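Local coordinates for 2-(acetamidomethylene)succinate hydrolase (Mesorhizobium loti, PDB 3KXP), which catalyses the last step of vitamin B6 breakdown, hydrolysing (E)-2-(acetamidomethylene)succinate to succinic semialdehyde, acetate, ammonia and carbon dioxide, at residues A[69-74]-A[135-140]; A[161-166]-A[309-314]; A[62-67]-A[96-101]. All blocks are in the same frame, centred on the assembly; numbering follows the deposited sequence.

Contact 1 (A[69-74]-A[135-140])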
# COMPACT_ATOMS: atom_id res chain seq x y z
N PRO A 69 -13.10 4.61 -15.00
CA PRO A 69 -12.88 5.61 -13.95
C PRO A 69 -11.76 6.57 -14.34
O PRO A 69 -10.83 6.20 -15.06
CB PRO A 69 -12.53 4.76 -12.73
CG PRO A 69 -13.33 3.52 -12.97
CD PRO A 69 -13.07 3.25 -14.43
N LEU A 70 -11.85 7.81 -13.86
CA LEU A 70 -10.85 8.81 -14.19
C LEU A 70 -9.55 8.69 -13.40
O LEU A 70 -9.55 8.51 -12.18
CB LEU A 70 -11.44 10.20 -13.98
CG LEU A 70 -10.53 11.37 -14.35
CD1 LEU A 70 -10.23 11.32 -15.85
CD2 LEU A 70 -11.21 12.69 -13.97
N MSE A 71 -8.43 8.79 -14.12
CA MSE A 71 -7.11 8.72 -13.51
C MSE A 71 -6.25 9.82 -14.13
O MSE A 71 -5.90 9.77 -15.31
CB MSE A 71 -6.48 7.36 -13.76
CG MSE A 71 -5.23 7.13 -12.95
SE MSE A 71 -4.57 5.32 -13.15
CE MSE A 71 -5.81 4.42 -11.97
N LEU A 72 -5.91 10.83 -13.32
CA LEU A 72 -5.11 11.96 -13.78
C LEU A 72 -3.63 11.86 -13.42
O LEU A 72 -3.29 11.45 -12.31
CB LEU A 72 -5.70 13.26 -13.21
CG LEU A 72 -7.18 13.46 -13.52
CD1 LEU A 72 -7.71 14.69 -12.81
CD2 LEU A 72 -7.37 13.59 -15.03
N PHE A 73 -2.76 12.24 -14.36
CA PHE A 73 -1.32 12.19 -14.13
C PHE A 73 -0.67 13.57 -14.17
O PHE A 73 -0.86 14.33 -15.12
CB PHE A 73 -0.66 11.30 -15.19
CG PHE A 73 -1.12 9.87 -15.18
CD1 PHE A 73 -2.40 9.52 -15.62
CD2 PHE A 73 -0.26 8.86 -14.79
CE1 PHE A 73 -2.79 8.19 -15.69
CE2 PHE A 73 -0.65 7.51 -14.86
CZ PHE A 73 -1.92 7.18 -15.31
N PHE A 74 0.11 13.90 -13.14
CA PHE A 74 0.77 15.19 -13.04
C PHE A 74 2.30 15.09 -12.94
O PHE A 74 2.84 14.53 -11.98
CB PHE A 74 0.22 15.96 -11.84
CG PHE A 74 -1.27 16.06 -11.83
CD1 PHE A 74 -2.06 15.00 -11.41
CD2 PHE A 74 -1.90 17.22 -12.28
CE1 PHE A 74 -3.45 15.08 -11.42
CE2 PHE A 74 -3.29 17.32 -12.30
CZ PHE A 74 -4.07 16.24 -11.87
N HIS A 135 -15.01 11.24 -9.38
CA HIS A 135 -13.79 11.50 -8.62
C HIS A 135 -12.60 10.87 -9.33
O HIS A 135 -12.73 9.86 -10.02
CB HIS A 135 -13.93 10.97 -7.19
CG HIS A 135 -14.21 9.50 -7.10
ND1 HIS A 135 -14.20 8.81 -5.91
CD2 HIS A 135 -14.47 8.58 -8.06
CE1 HIS A 135 -14.43 7.53 -6.14
NE2 HIS A 135 -14.60 7.36 -7.44
N ALA A 136 -11.43 11.46 -9.15
CA ALA A 136 -10.25 10.96 -9.84
C ALA A 136 -9.15 10.39 -8.98
O ALA A 136 -8.96 10.79 -7.83
CB ALA A 136 -9.67 12.06 -10.73
N ILE A 137 -8.44 9.43 -9.55
CA ILE A 137 -7.29 8.82 -8.92
C ILE A 137 -6.15 9.69 -9.42
O ILE A 137 -5.97 9.86 -10.62
CB ILE A 137 -7.09 7.37 -9.41
CG1 ILE A 137 -8.27 6.50 -8.95
CG2 ILE A 137 -5.75 6.82 -8.89
CD1 ILE A 137 -8.27 5.11 -9.52
N LEU A 138 -5.41 10.29 -8.49
CA LEU A 138 -4.30 11.16 -8.84
C LEU A 138 -2.91 10.47 -8.75
O LEU A 138 -2.51 9.98 -7.69
CB LEU A 138 -4.32 12.39 -7.92
CG LEU A 138 -5.26 13.56 -8.22
CD1 LEU A 138 -6.60 13.09 -8.75
CD2 LEU A 138 -5.43 14.38 -6.95
N VAL A 139 -2.20 10.45 -9.88
CA VAL A 139 -0.87 9.87 -9.98
C VAL A 139 0.10 11.02 -10.25
O VAL A 139 0.17 11.53 -11.36
CB VAL A 139 -0.77 8.90 -11.16
CG1 VAL A 139 0.66 8.38 -11.29
CG2 VAL A 139 -1.73 7.74 -10.96
N GLY A 140 0.83 11.44 -9.23
CA GLY A 140 1.75 12.56 -9.41
C GLY A 140 3.21 12.31 -9.12
O GLY A 140 3.57 11.57 -8.20
O HOH W 1 -14.14 8.52 -12.15
O HOH W 2 -11.55 7.59 -10.30

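Contact 2 (A[161-166]-A[309-314])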
# COMPACT_ATOMS: atom_id res chain seq x y z
N SER A 161 -8.13 8.50 -4.73
CA SER A 161 -6.87 8.08 -4.14
C SER A 161 -5.70 8.74 -4.84
O SER A 161 -5.82 9.23 -5.97
CB SER A 161 -6.73 6.56 -4.25
OG SER A 161 -6.91 6.14 -5.58
N VAL A 162 -4.55 8.73 -4.17
CA VAL A 162 -3.35 9.34 -4.72
C VAL A 162 -2.14 8.42 -4.70
O VAL A 162 -1.94 7.66 -3.75
CB VAL A 162 -2.95 10.60 -3.94
CG1 VAL A 162 -1.68 11.20 -4.53
CG2 VAL A 162 -4.09 11.60 -3.95
N VAL A 163 -1.35 8.49 -5.75
CA VAL A 163 -0.11 7.75 -5.84
C VAL A 163 0.92 8.87 -5.88
O VAL A 163 1.16 9.46 -6.94
CB VAL A 163 -0.01 6.91 -7.12
CG1 VAL A 163 1.38 6.32 -7.23
CG2 VAL A 163 -1.06 5.79 -7.11
N ALA A 164 1.50 9.19 -4.72
CA ALA A 164 2.49 10.25 -4.59
C ALA A 164 3.92 9.75 -4.85
O ALA A 164 4.58 9.23 -3.95
CB ALA A 164 2.41 10.86 -3.20
N ILE A 165 4.39 9.92 -6.08
CA ILE A 165 5.73 9.47 -6.46
C ILE A 165 6.86 10.46 -6.19
O ILE A 165 7.01 11.46 -6.90
CB ILE A 165 5.78 9.10 -7.97
CG1 ILE A 165 4.72 8.04 -8.29
CG2 ILE A 165 7.18 8.60 -8.33
CD1 ILE A 165 4.71 7.60 -9.75
N ASP A 166 7.64 10.16 -5.16
CA ASP A 166 8.82 10.93 -4.76
C ASP A 166 8.70 12.38 -4.30
O ASP A 166 9.39 13.26 -4.83
CB ASP A 166 9.88 10.85 -5.86
CG ASP A 166 11.26 10.53 -5.30
OD1 ASP A 166 11.42 9.43 -4.73
OD2 ASP A 166 12.18 11.37 -5.42
N THR A 309 -0.96 -0.91 -9.73
CA THR A 309 -2.03 -1.90 -9.86
C THR A 309 -2.25 -2.63 -8.54
O THR A 309 -3.37 -3.01 -8.24
CB THR A 309 -1.73 -2.92 -10.99
OG1 THR A 309 -0.48 -3.57 -10.75
CG2 THR A 309 -1.67 -2.21 -12.35
N ASN A 310 -1.20 -2.81 -7.74
CA ASN A 310 -1.39 -3.48 -6.45
C ASN A 310 -2.24 -2.57 -5.56
O ASN A 310 -3.10 -3.03 -4.81
CB ASN A 310 -0.05 -3.74 -5.75
CG ASN A 310 0.70 -4.92 -6.34
OD1 ASN A 310 0.09 -5.87 -6.85
ND2 ASN A 310 2.03 -4.88 -6.25
N PHE A 311 -1.98 -1.27 -5.67
CA PHE A 311 -2.67 -0.25 -4.89
C PHE A 311 -4.16 -0.13 -5.18
O PHE A 311 -4.99 -0.41 -4.32
CB PHE A 311 -2.01 1.11 -5.12
CG PHE A 311 -2.50 2.20 -4.20
CD1 PHE A 311 -2.78 3.47 -4.70
CD2 PHE A 311 -2.65 1.96 -2.84
CE1 PHE A 311 -3.20 4.49 -3.85
CE2 PHE A 311 -3.07 2.97 -1.98
CZ PHE A 311 -3.34 4.24 -2.48
N ILE A 312 -4.49 0.29 -6.40
CA ILE A 312 -5.88 0.48 -6.79
C ILE A 312 -6.74 -0.78 -6.98
O ILE A 312 -7.97 -0.70 -6.87
CB ILE A 312 -5.96 1.34 -8.08
CG1 ILE A 312 -5.17 0.66 -9.20
CG2 ILE A 312 -5.37 2.73 -7.81
CD1 ILE A 312 -5.17 1.42 -10.50
N ASP A 313 -6.12 -1.92 -7.24
CA ASP A 313 -6.87 -3.16 -7.45
C ASP A 313 -7.13 -3.99 -6.20
O ASP A 313 -7.94 -4.92 -6.23
CB ASP A 313 -6.18 -4.05 -8.48
CG ASP A 313 -6.19 -3.46 -9.88
OD1 ASP A 313 -7.06 -2.60 -10.15
OD2 ASP A 313 -5.35 -3.87 -10.71
N ALA A 314 -6.46 -3.66 -5.10
CA ALA A 314 -6.62 -4.40 -3.84
C ALA A 314 -8.09 -4.61 -3.45
O ALA A 314 -8.88 -3.67 -3.38
CB ALA A 314 -5.88 -3.68 -2.72

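Contact 3 (A[62-67]-A[96-101])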
# COMPACT_ATOMS: atom_id res chain seq x y z
N VAL A 62 -4.18 18.88 -22.07
CA VAL A 62 -4.22 17.51 -21.56
C VAL A 62 -4.13 16.49 -22.69
O VAL A 62 -4.35 16.83 -23.85
CB VAL A 62 -5.52 17.25 -20.73
CG1 VAL A 62 -5.63 18.27 -19.61
CG2 VAL A 62 -6.74 17.32 -21.63
N ARG A 63 -3.79 15.26 -22.33
CA ARG A 63 -3.67 14.14 -23.27
C ARG A 63 -4.60 13.05 -22.75
O ARG A 63 -4.41 12.56 -21.64
CB ARG A 63 -2.23 13.62 -23.29
CG ARG A 63 -1.20 14.64 -23.70
CD ARG A 63 0.22 14.12 -23.50
NE ARG A 63 1.23 15.08 -23.96
CZ ARG A 63 1.75 15.09 -25.18
NH1 ARG A 63 1.37 14.19 -26.08
NH2 ARG A 63 2.66 16.01 -25.51
N GLU A 64 -5.59 12.68 -23.55
CA GLU A 64 -6.56 11.68 -23.12
C GLU A 64 -6.54 10.39 -23.92
O GLU A 64 -6.17 10.37 -25.09
CB GLU A 64 -7.97 12.23 -23.19
CG GLU A 64 -8.19 13.60 -22.58
CD GLU A 64 -9.59 14.12 -22.85
OE1 GLU A 64 -10.57 13.43 -22.47
OE2 GLU A 64 -9.73 15.22 -23.45
N LYS A 65 -7.00 9.32 -23.27
CA LYS A 65 -7.10 8.01 -23.89
C LYS A 65 -7.80 7.02 -22.96
O LYS A 65 -7.70 7.11 -21.74
CB LYS A 65 -5.72 7.48 -24.27
CG LYS A 65 -5.76 6.13 -24.96
CD LYS A 65 -4.40 5.68 -25.44
CE LYS A 65 -4.50 4.31 -26.08
NZ LYS A 65 -5.58 4.31 -27.10
N GLY A 66 -8.51 6.07 -23.56
CA GLY A 66 -9.21 5.06 -22.79
C GLY A 66 -10.58 5.44 -22.27
O GLY A 66 -11.12 6.50 -22.59
N SER A 67 -11.15 4.56 -21.46
CA SER A 67 -12.46 4.77 -20.86
C SER A 67 -12.49 4.06 -19.51
O SER A 67 -11.72 3.13 -19.27
CB SER A 67 -13.56 4.20 -21.76
OG SER A 67 -13.34 2.82 -21.99
N THR A 96 -9.88 5.91 -17.77
CA THR A 96 -9.79 7.05 -18.68
C THR A 96 -8.55 7.77 -18.15
O THR A 96 -8.61 8.50 -17.15
CB THR A 96 -11.02 7.99 -18.54
OG1 THR A 96 -12.21 7.31 -18.98
CG2 THR A 96 -10.83 9.24 -19.39
N THR A 97 -7.42 7.53 -18.80
CA THR A 97 -6.16 8.14 -18.39
C THR A 97 -5.93 9.49 -19.05
O THR A 97 -5.94 9.61 -20.28
CB THR A 97 -4.97 7.22 -18.76
OG1 THR A 97 -4.89 7.09 -20.18
CG2 THR A 97 -5.15 5.85 -18.14
N ILE A 98 -5.71 10.51 -18.23
CA ILE A 98 -5.47 11.85 -18.74
C ILE A 98 -4.26 12.48 -18.06
O ILE A 98 -4.21 12.58 -16.83
CB ILE A 98 -6.70 12.77 -18.52
CG1 ILE A 98 -7.91 12.20 -19.28
CG2 ILE A 98 -6.39 14.17 -19.01
CD1 ILE A 98 -9.19 13.04 -19.20
N ALA A 99 -3.27 12.87 -18.86
CA ALA A 99 -2.07 13.51 -18.33
C ALA A 99 -2.28 15.01 -18.48
O ALA A 99 -2.77 15.47 -19.51
CB ALA A 99 -0.85 13.07 -19.12
N VAL A 100 -1.91 15.78 -17.46
CA VAL A 100 -2.11 17.22 -17.50
C VAL A 100 -0.85 18.07 -17.51
O VAL A 100 0.03 17.90 -16.67
CB VAL A 100 -2.94 17.69 -16.27
CG1 VAL A 100 -3.22 19.18 -16.36
CG2 VAL A 100 -4.23 16.90 -16.17
N ASP A 101 -0.77 18.98 -18.47
CA ASP A 101 0.36 19.90 -18.51
C ASP A 101 -0.07 20.89 -17.44
O ASP A 101 -1.12 21.51 -17.56
CB ASP A 101 0.46 20.59 -19.87
CG ASP A 101 1.17 19.75 -20.90
OD1 ASP A 101 1.18 20.13 -22.09
OD2 ASP A 101 1.72 18.69 -20.51
O HOH W 3 2.89 18.32 -23.24

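Contact 1 (A[69-74]-A[135-140])
Leu72 bonds to Ile137 and Val139 on either side of its register partner Leu138, as parallel strands do, the segments 70-74 and 136-140 running at 24° to each other. Leu72 is gripped twice: its N donates to Ile137 O at 2.9 Å, and its O receives Val139 N at 2.8 Å. Met71, a selenomethionine, Ile137, Phe73 and Val139 share one face of this alpha/beta hydrolase sheet. The Met71 chain bends at its third torsion (chi3 -78°), bringing CE to 3.5 Å from Ile137 CD1. Farther along, Val139 runs beside Phe73 in the same direction; its CG1 reaches Phe73 CD2 at 3.7 Å, while CG2 sits over one ring face, displaced toward the rim. A beta-branched valine suits this place, since both methyls touch the ring and CG2 also approaches Met71 CG. On the reverse face the small Ala136 lets Leu70 CD2 close to 3.6 Å of its CB and leaves room for Leu72 CD1, under the cover of helix 117-131. Phe74 CE1 meets Leu138 CG at 4.0 Å. Gly140 lies two residues before Ser142, the inferred nucleophile, consistent with a nucleophile elbow. Water joins the Leu70 and His135 end. The direct hydrogen bonds between these central strands are thus backbone to backbone, held inside apolar layers on both faces of the sheet.

Contact 2 (A[161-166]-A[309-314])
In this alpha/beta hydrolase fold, the C-terminal helix 301-313 packs against the central sheet, and Phe311 reaches from its last turns to Ser161, Val162 and Val163 of strand 159-165. The helix segment runs nearly antiparallel to the strand segment, at 164°, with the axes 10.1 Å apart. Phe311 spans that distance because its CG lies anti to the backbone N (chi1 -171°), which sends the ring out toward the strand. Its CE1 comes to 3.4 Å from Val162 O, and CD1 lies 3.8 Å from Val163 CG2; both partners approach the ring obliquely. The Val163 and Phe311 side chains slide past one another in opposite directions. Ser161 adds its CB, 4.1 Å from Phe311 CE1, whereas its OG turns toward Ile312 CG2 and, though buried, has no hydrogen-bonding partner in the model.

This is the helix-on-sheet layering of the fold, here on the side opposite helix 143-154, which receives Val162 and Ala164. The same strand leads to Asp166, an inferred active-site residue whose OD2 is hydrogen-bonded to His294 ND1; the Phe311 packing lies three to five residues before it in the chain. A long, flat, apolar residue suits the helix-to-sheet spacing: with an alanine here, Val163 CG2 would probably lose its aromatic neighbour and a gap would be likely to open beside Ser161. Pro257, Pro285 and Leu259 also touch Phe311, and the dimer adds Ala314 of the second subunit packing on it, while Asn310 ND2 is hydrogen-bonded to Asp283 OD1 of that subunit.

Contact 3 (A[62-67]-A[96-101])
Glu64 lies alongside Ile98, both side chains pointing the same way, in a non-hydrogen-bonded pair of strands 59-65 and 96-100, the antiparallel part of the mixed alpha/beta hydrolase sheet. Followed outward, Glu64 CB meets Ile98 CG1 at 3.9 Å, and CG touches both CG1 and CD1. CD passes Ile98 CD1 at 3.8 Å, and OE1 approaches the same methyl before ending in a salt bridge to Arg133; OE2 pairs with Arg51. CG stands anti to the carbonyl carbon (chi1 -48°) and the chain is extended beyond it, so the aliphatic part of the glutamate follows the isoleucine while the carboxylate reaches its arginines. Val62 flanks Ile98 CG2 with its CB at 3.6 Å.

Next along the strands, Arg63 and Ala99 form a hydrogen-bonded pair, each N to the other's O at 3.0 Å. Lys65 O takes Thr97 N, but Lys65 N to Thr97 O is weak. Arg63, on the other face, has NE bonded to Ser81 and NH1 salt-bridged to Glu85; a water in the guanidinium plane links its NH2 to Asp101 OD1. Glu64 is buried, and two arginines would be expected to keep its carboxylate ionised, so apolar packing is combined with charge compensation.

In the fold
From the N terminus, strand 59-65 comes first; contact 3 pairs it with strand 96-100, closing a loop of 28 residues that contains strand 70-74. That enclosed strand makes contact 1 with strand 136-141, closing over 60 residues, so contacts 3 and 1 cross along the chain. Strand 96-100 lies between 59-65 and 70-74 in the sheet, and a probable hydrogen bond from Phe73 N to Ile98 O joins the two contacts. Contact 2 opens only after contact 1 has closed, and its 142-residue loop brings the C-terminal helix back to strand 159-165, the neighbour of 136-141. Met71 CE meets Ile312 CD1, linking contacts 1 and 2, whereas contacts 2 and 3 share the sheet without touching.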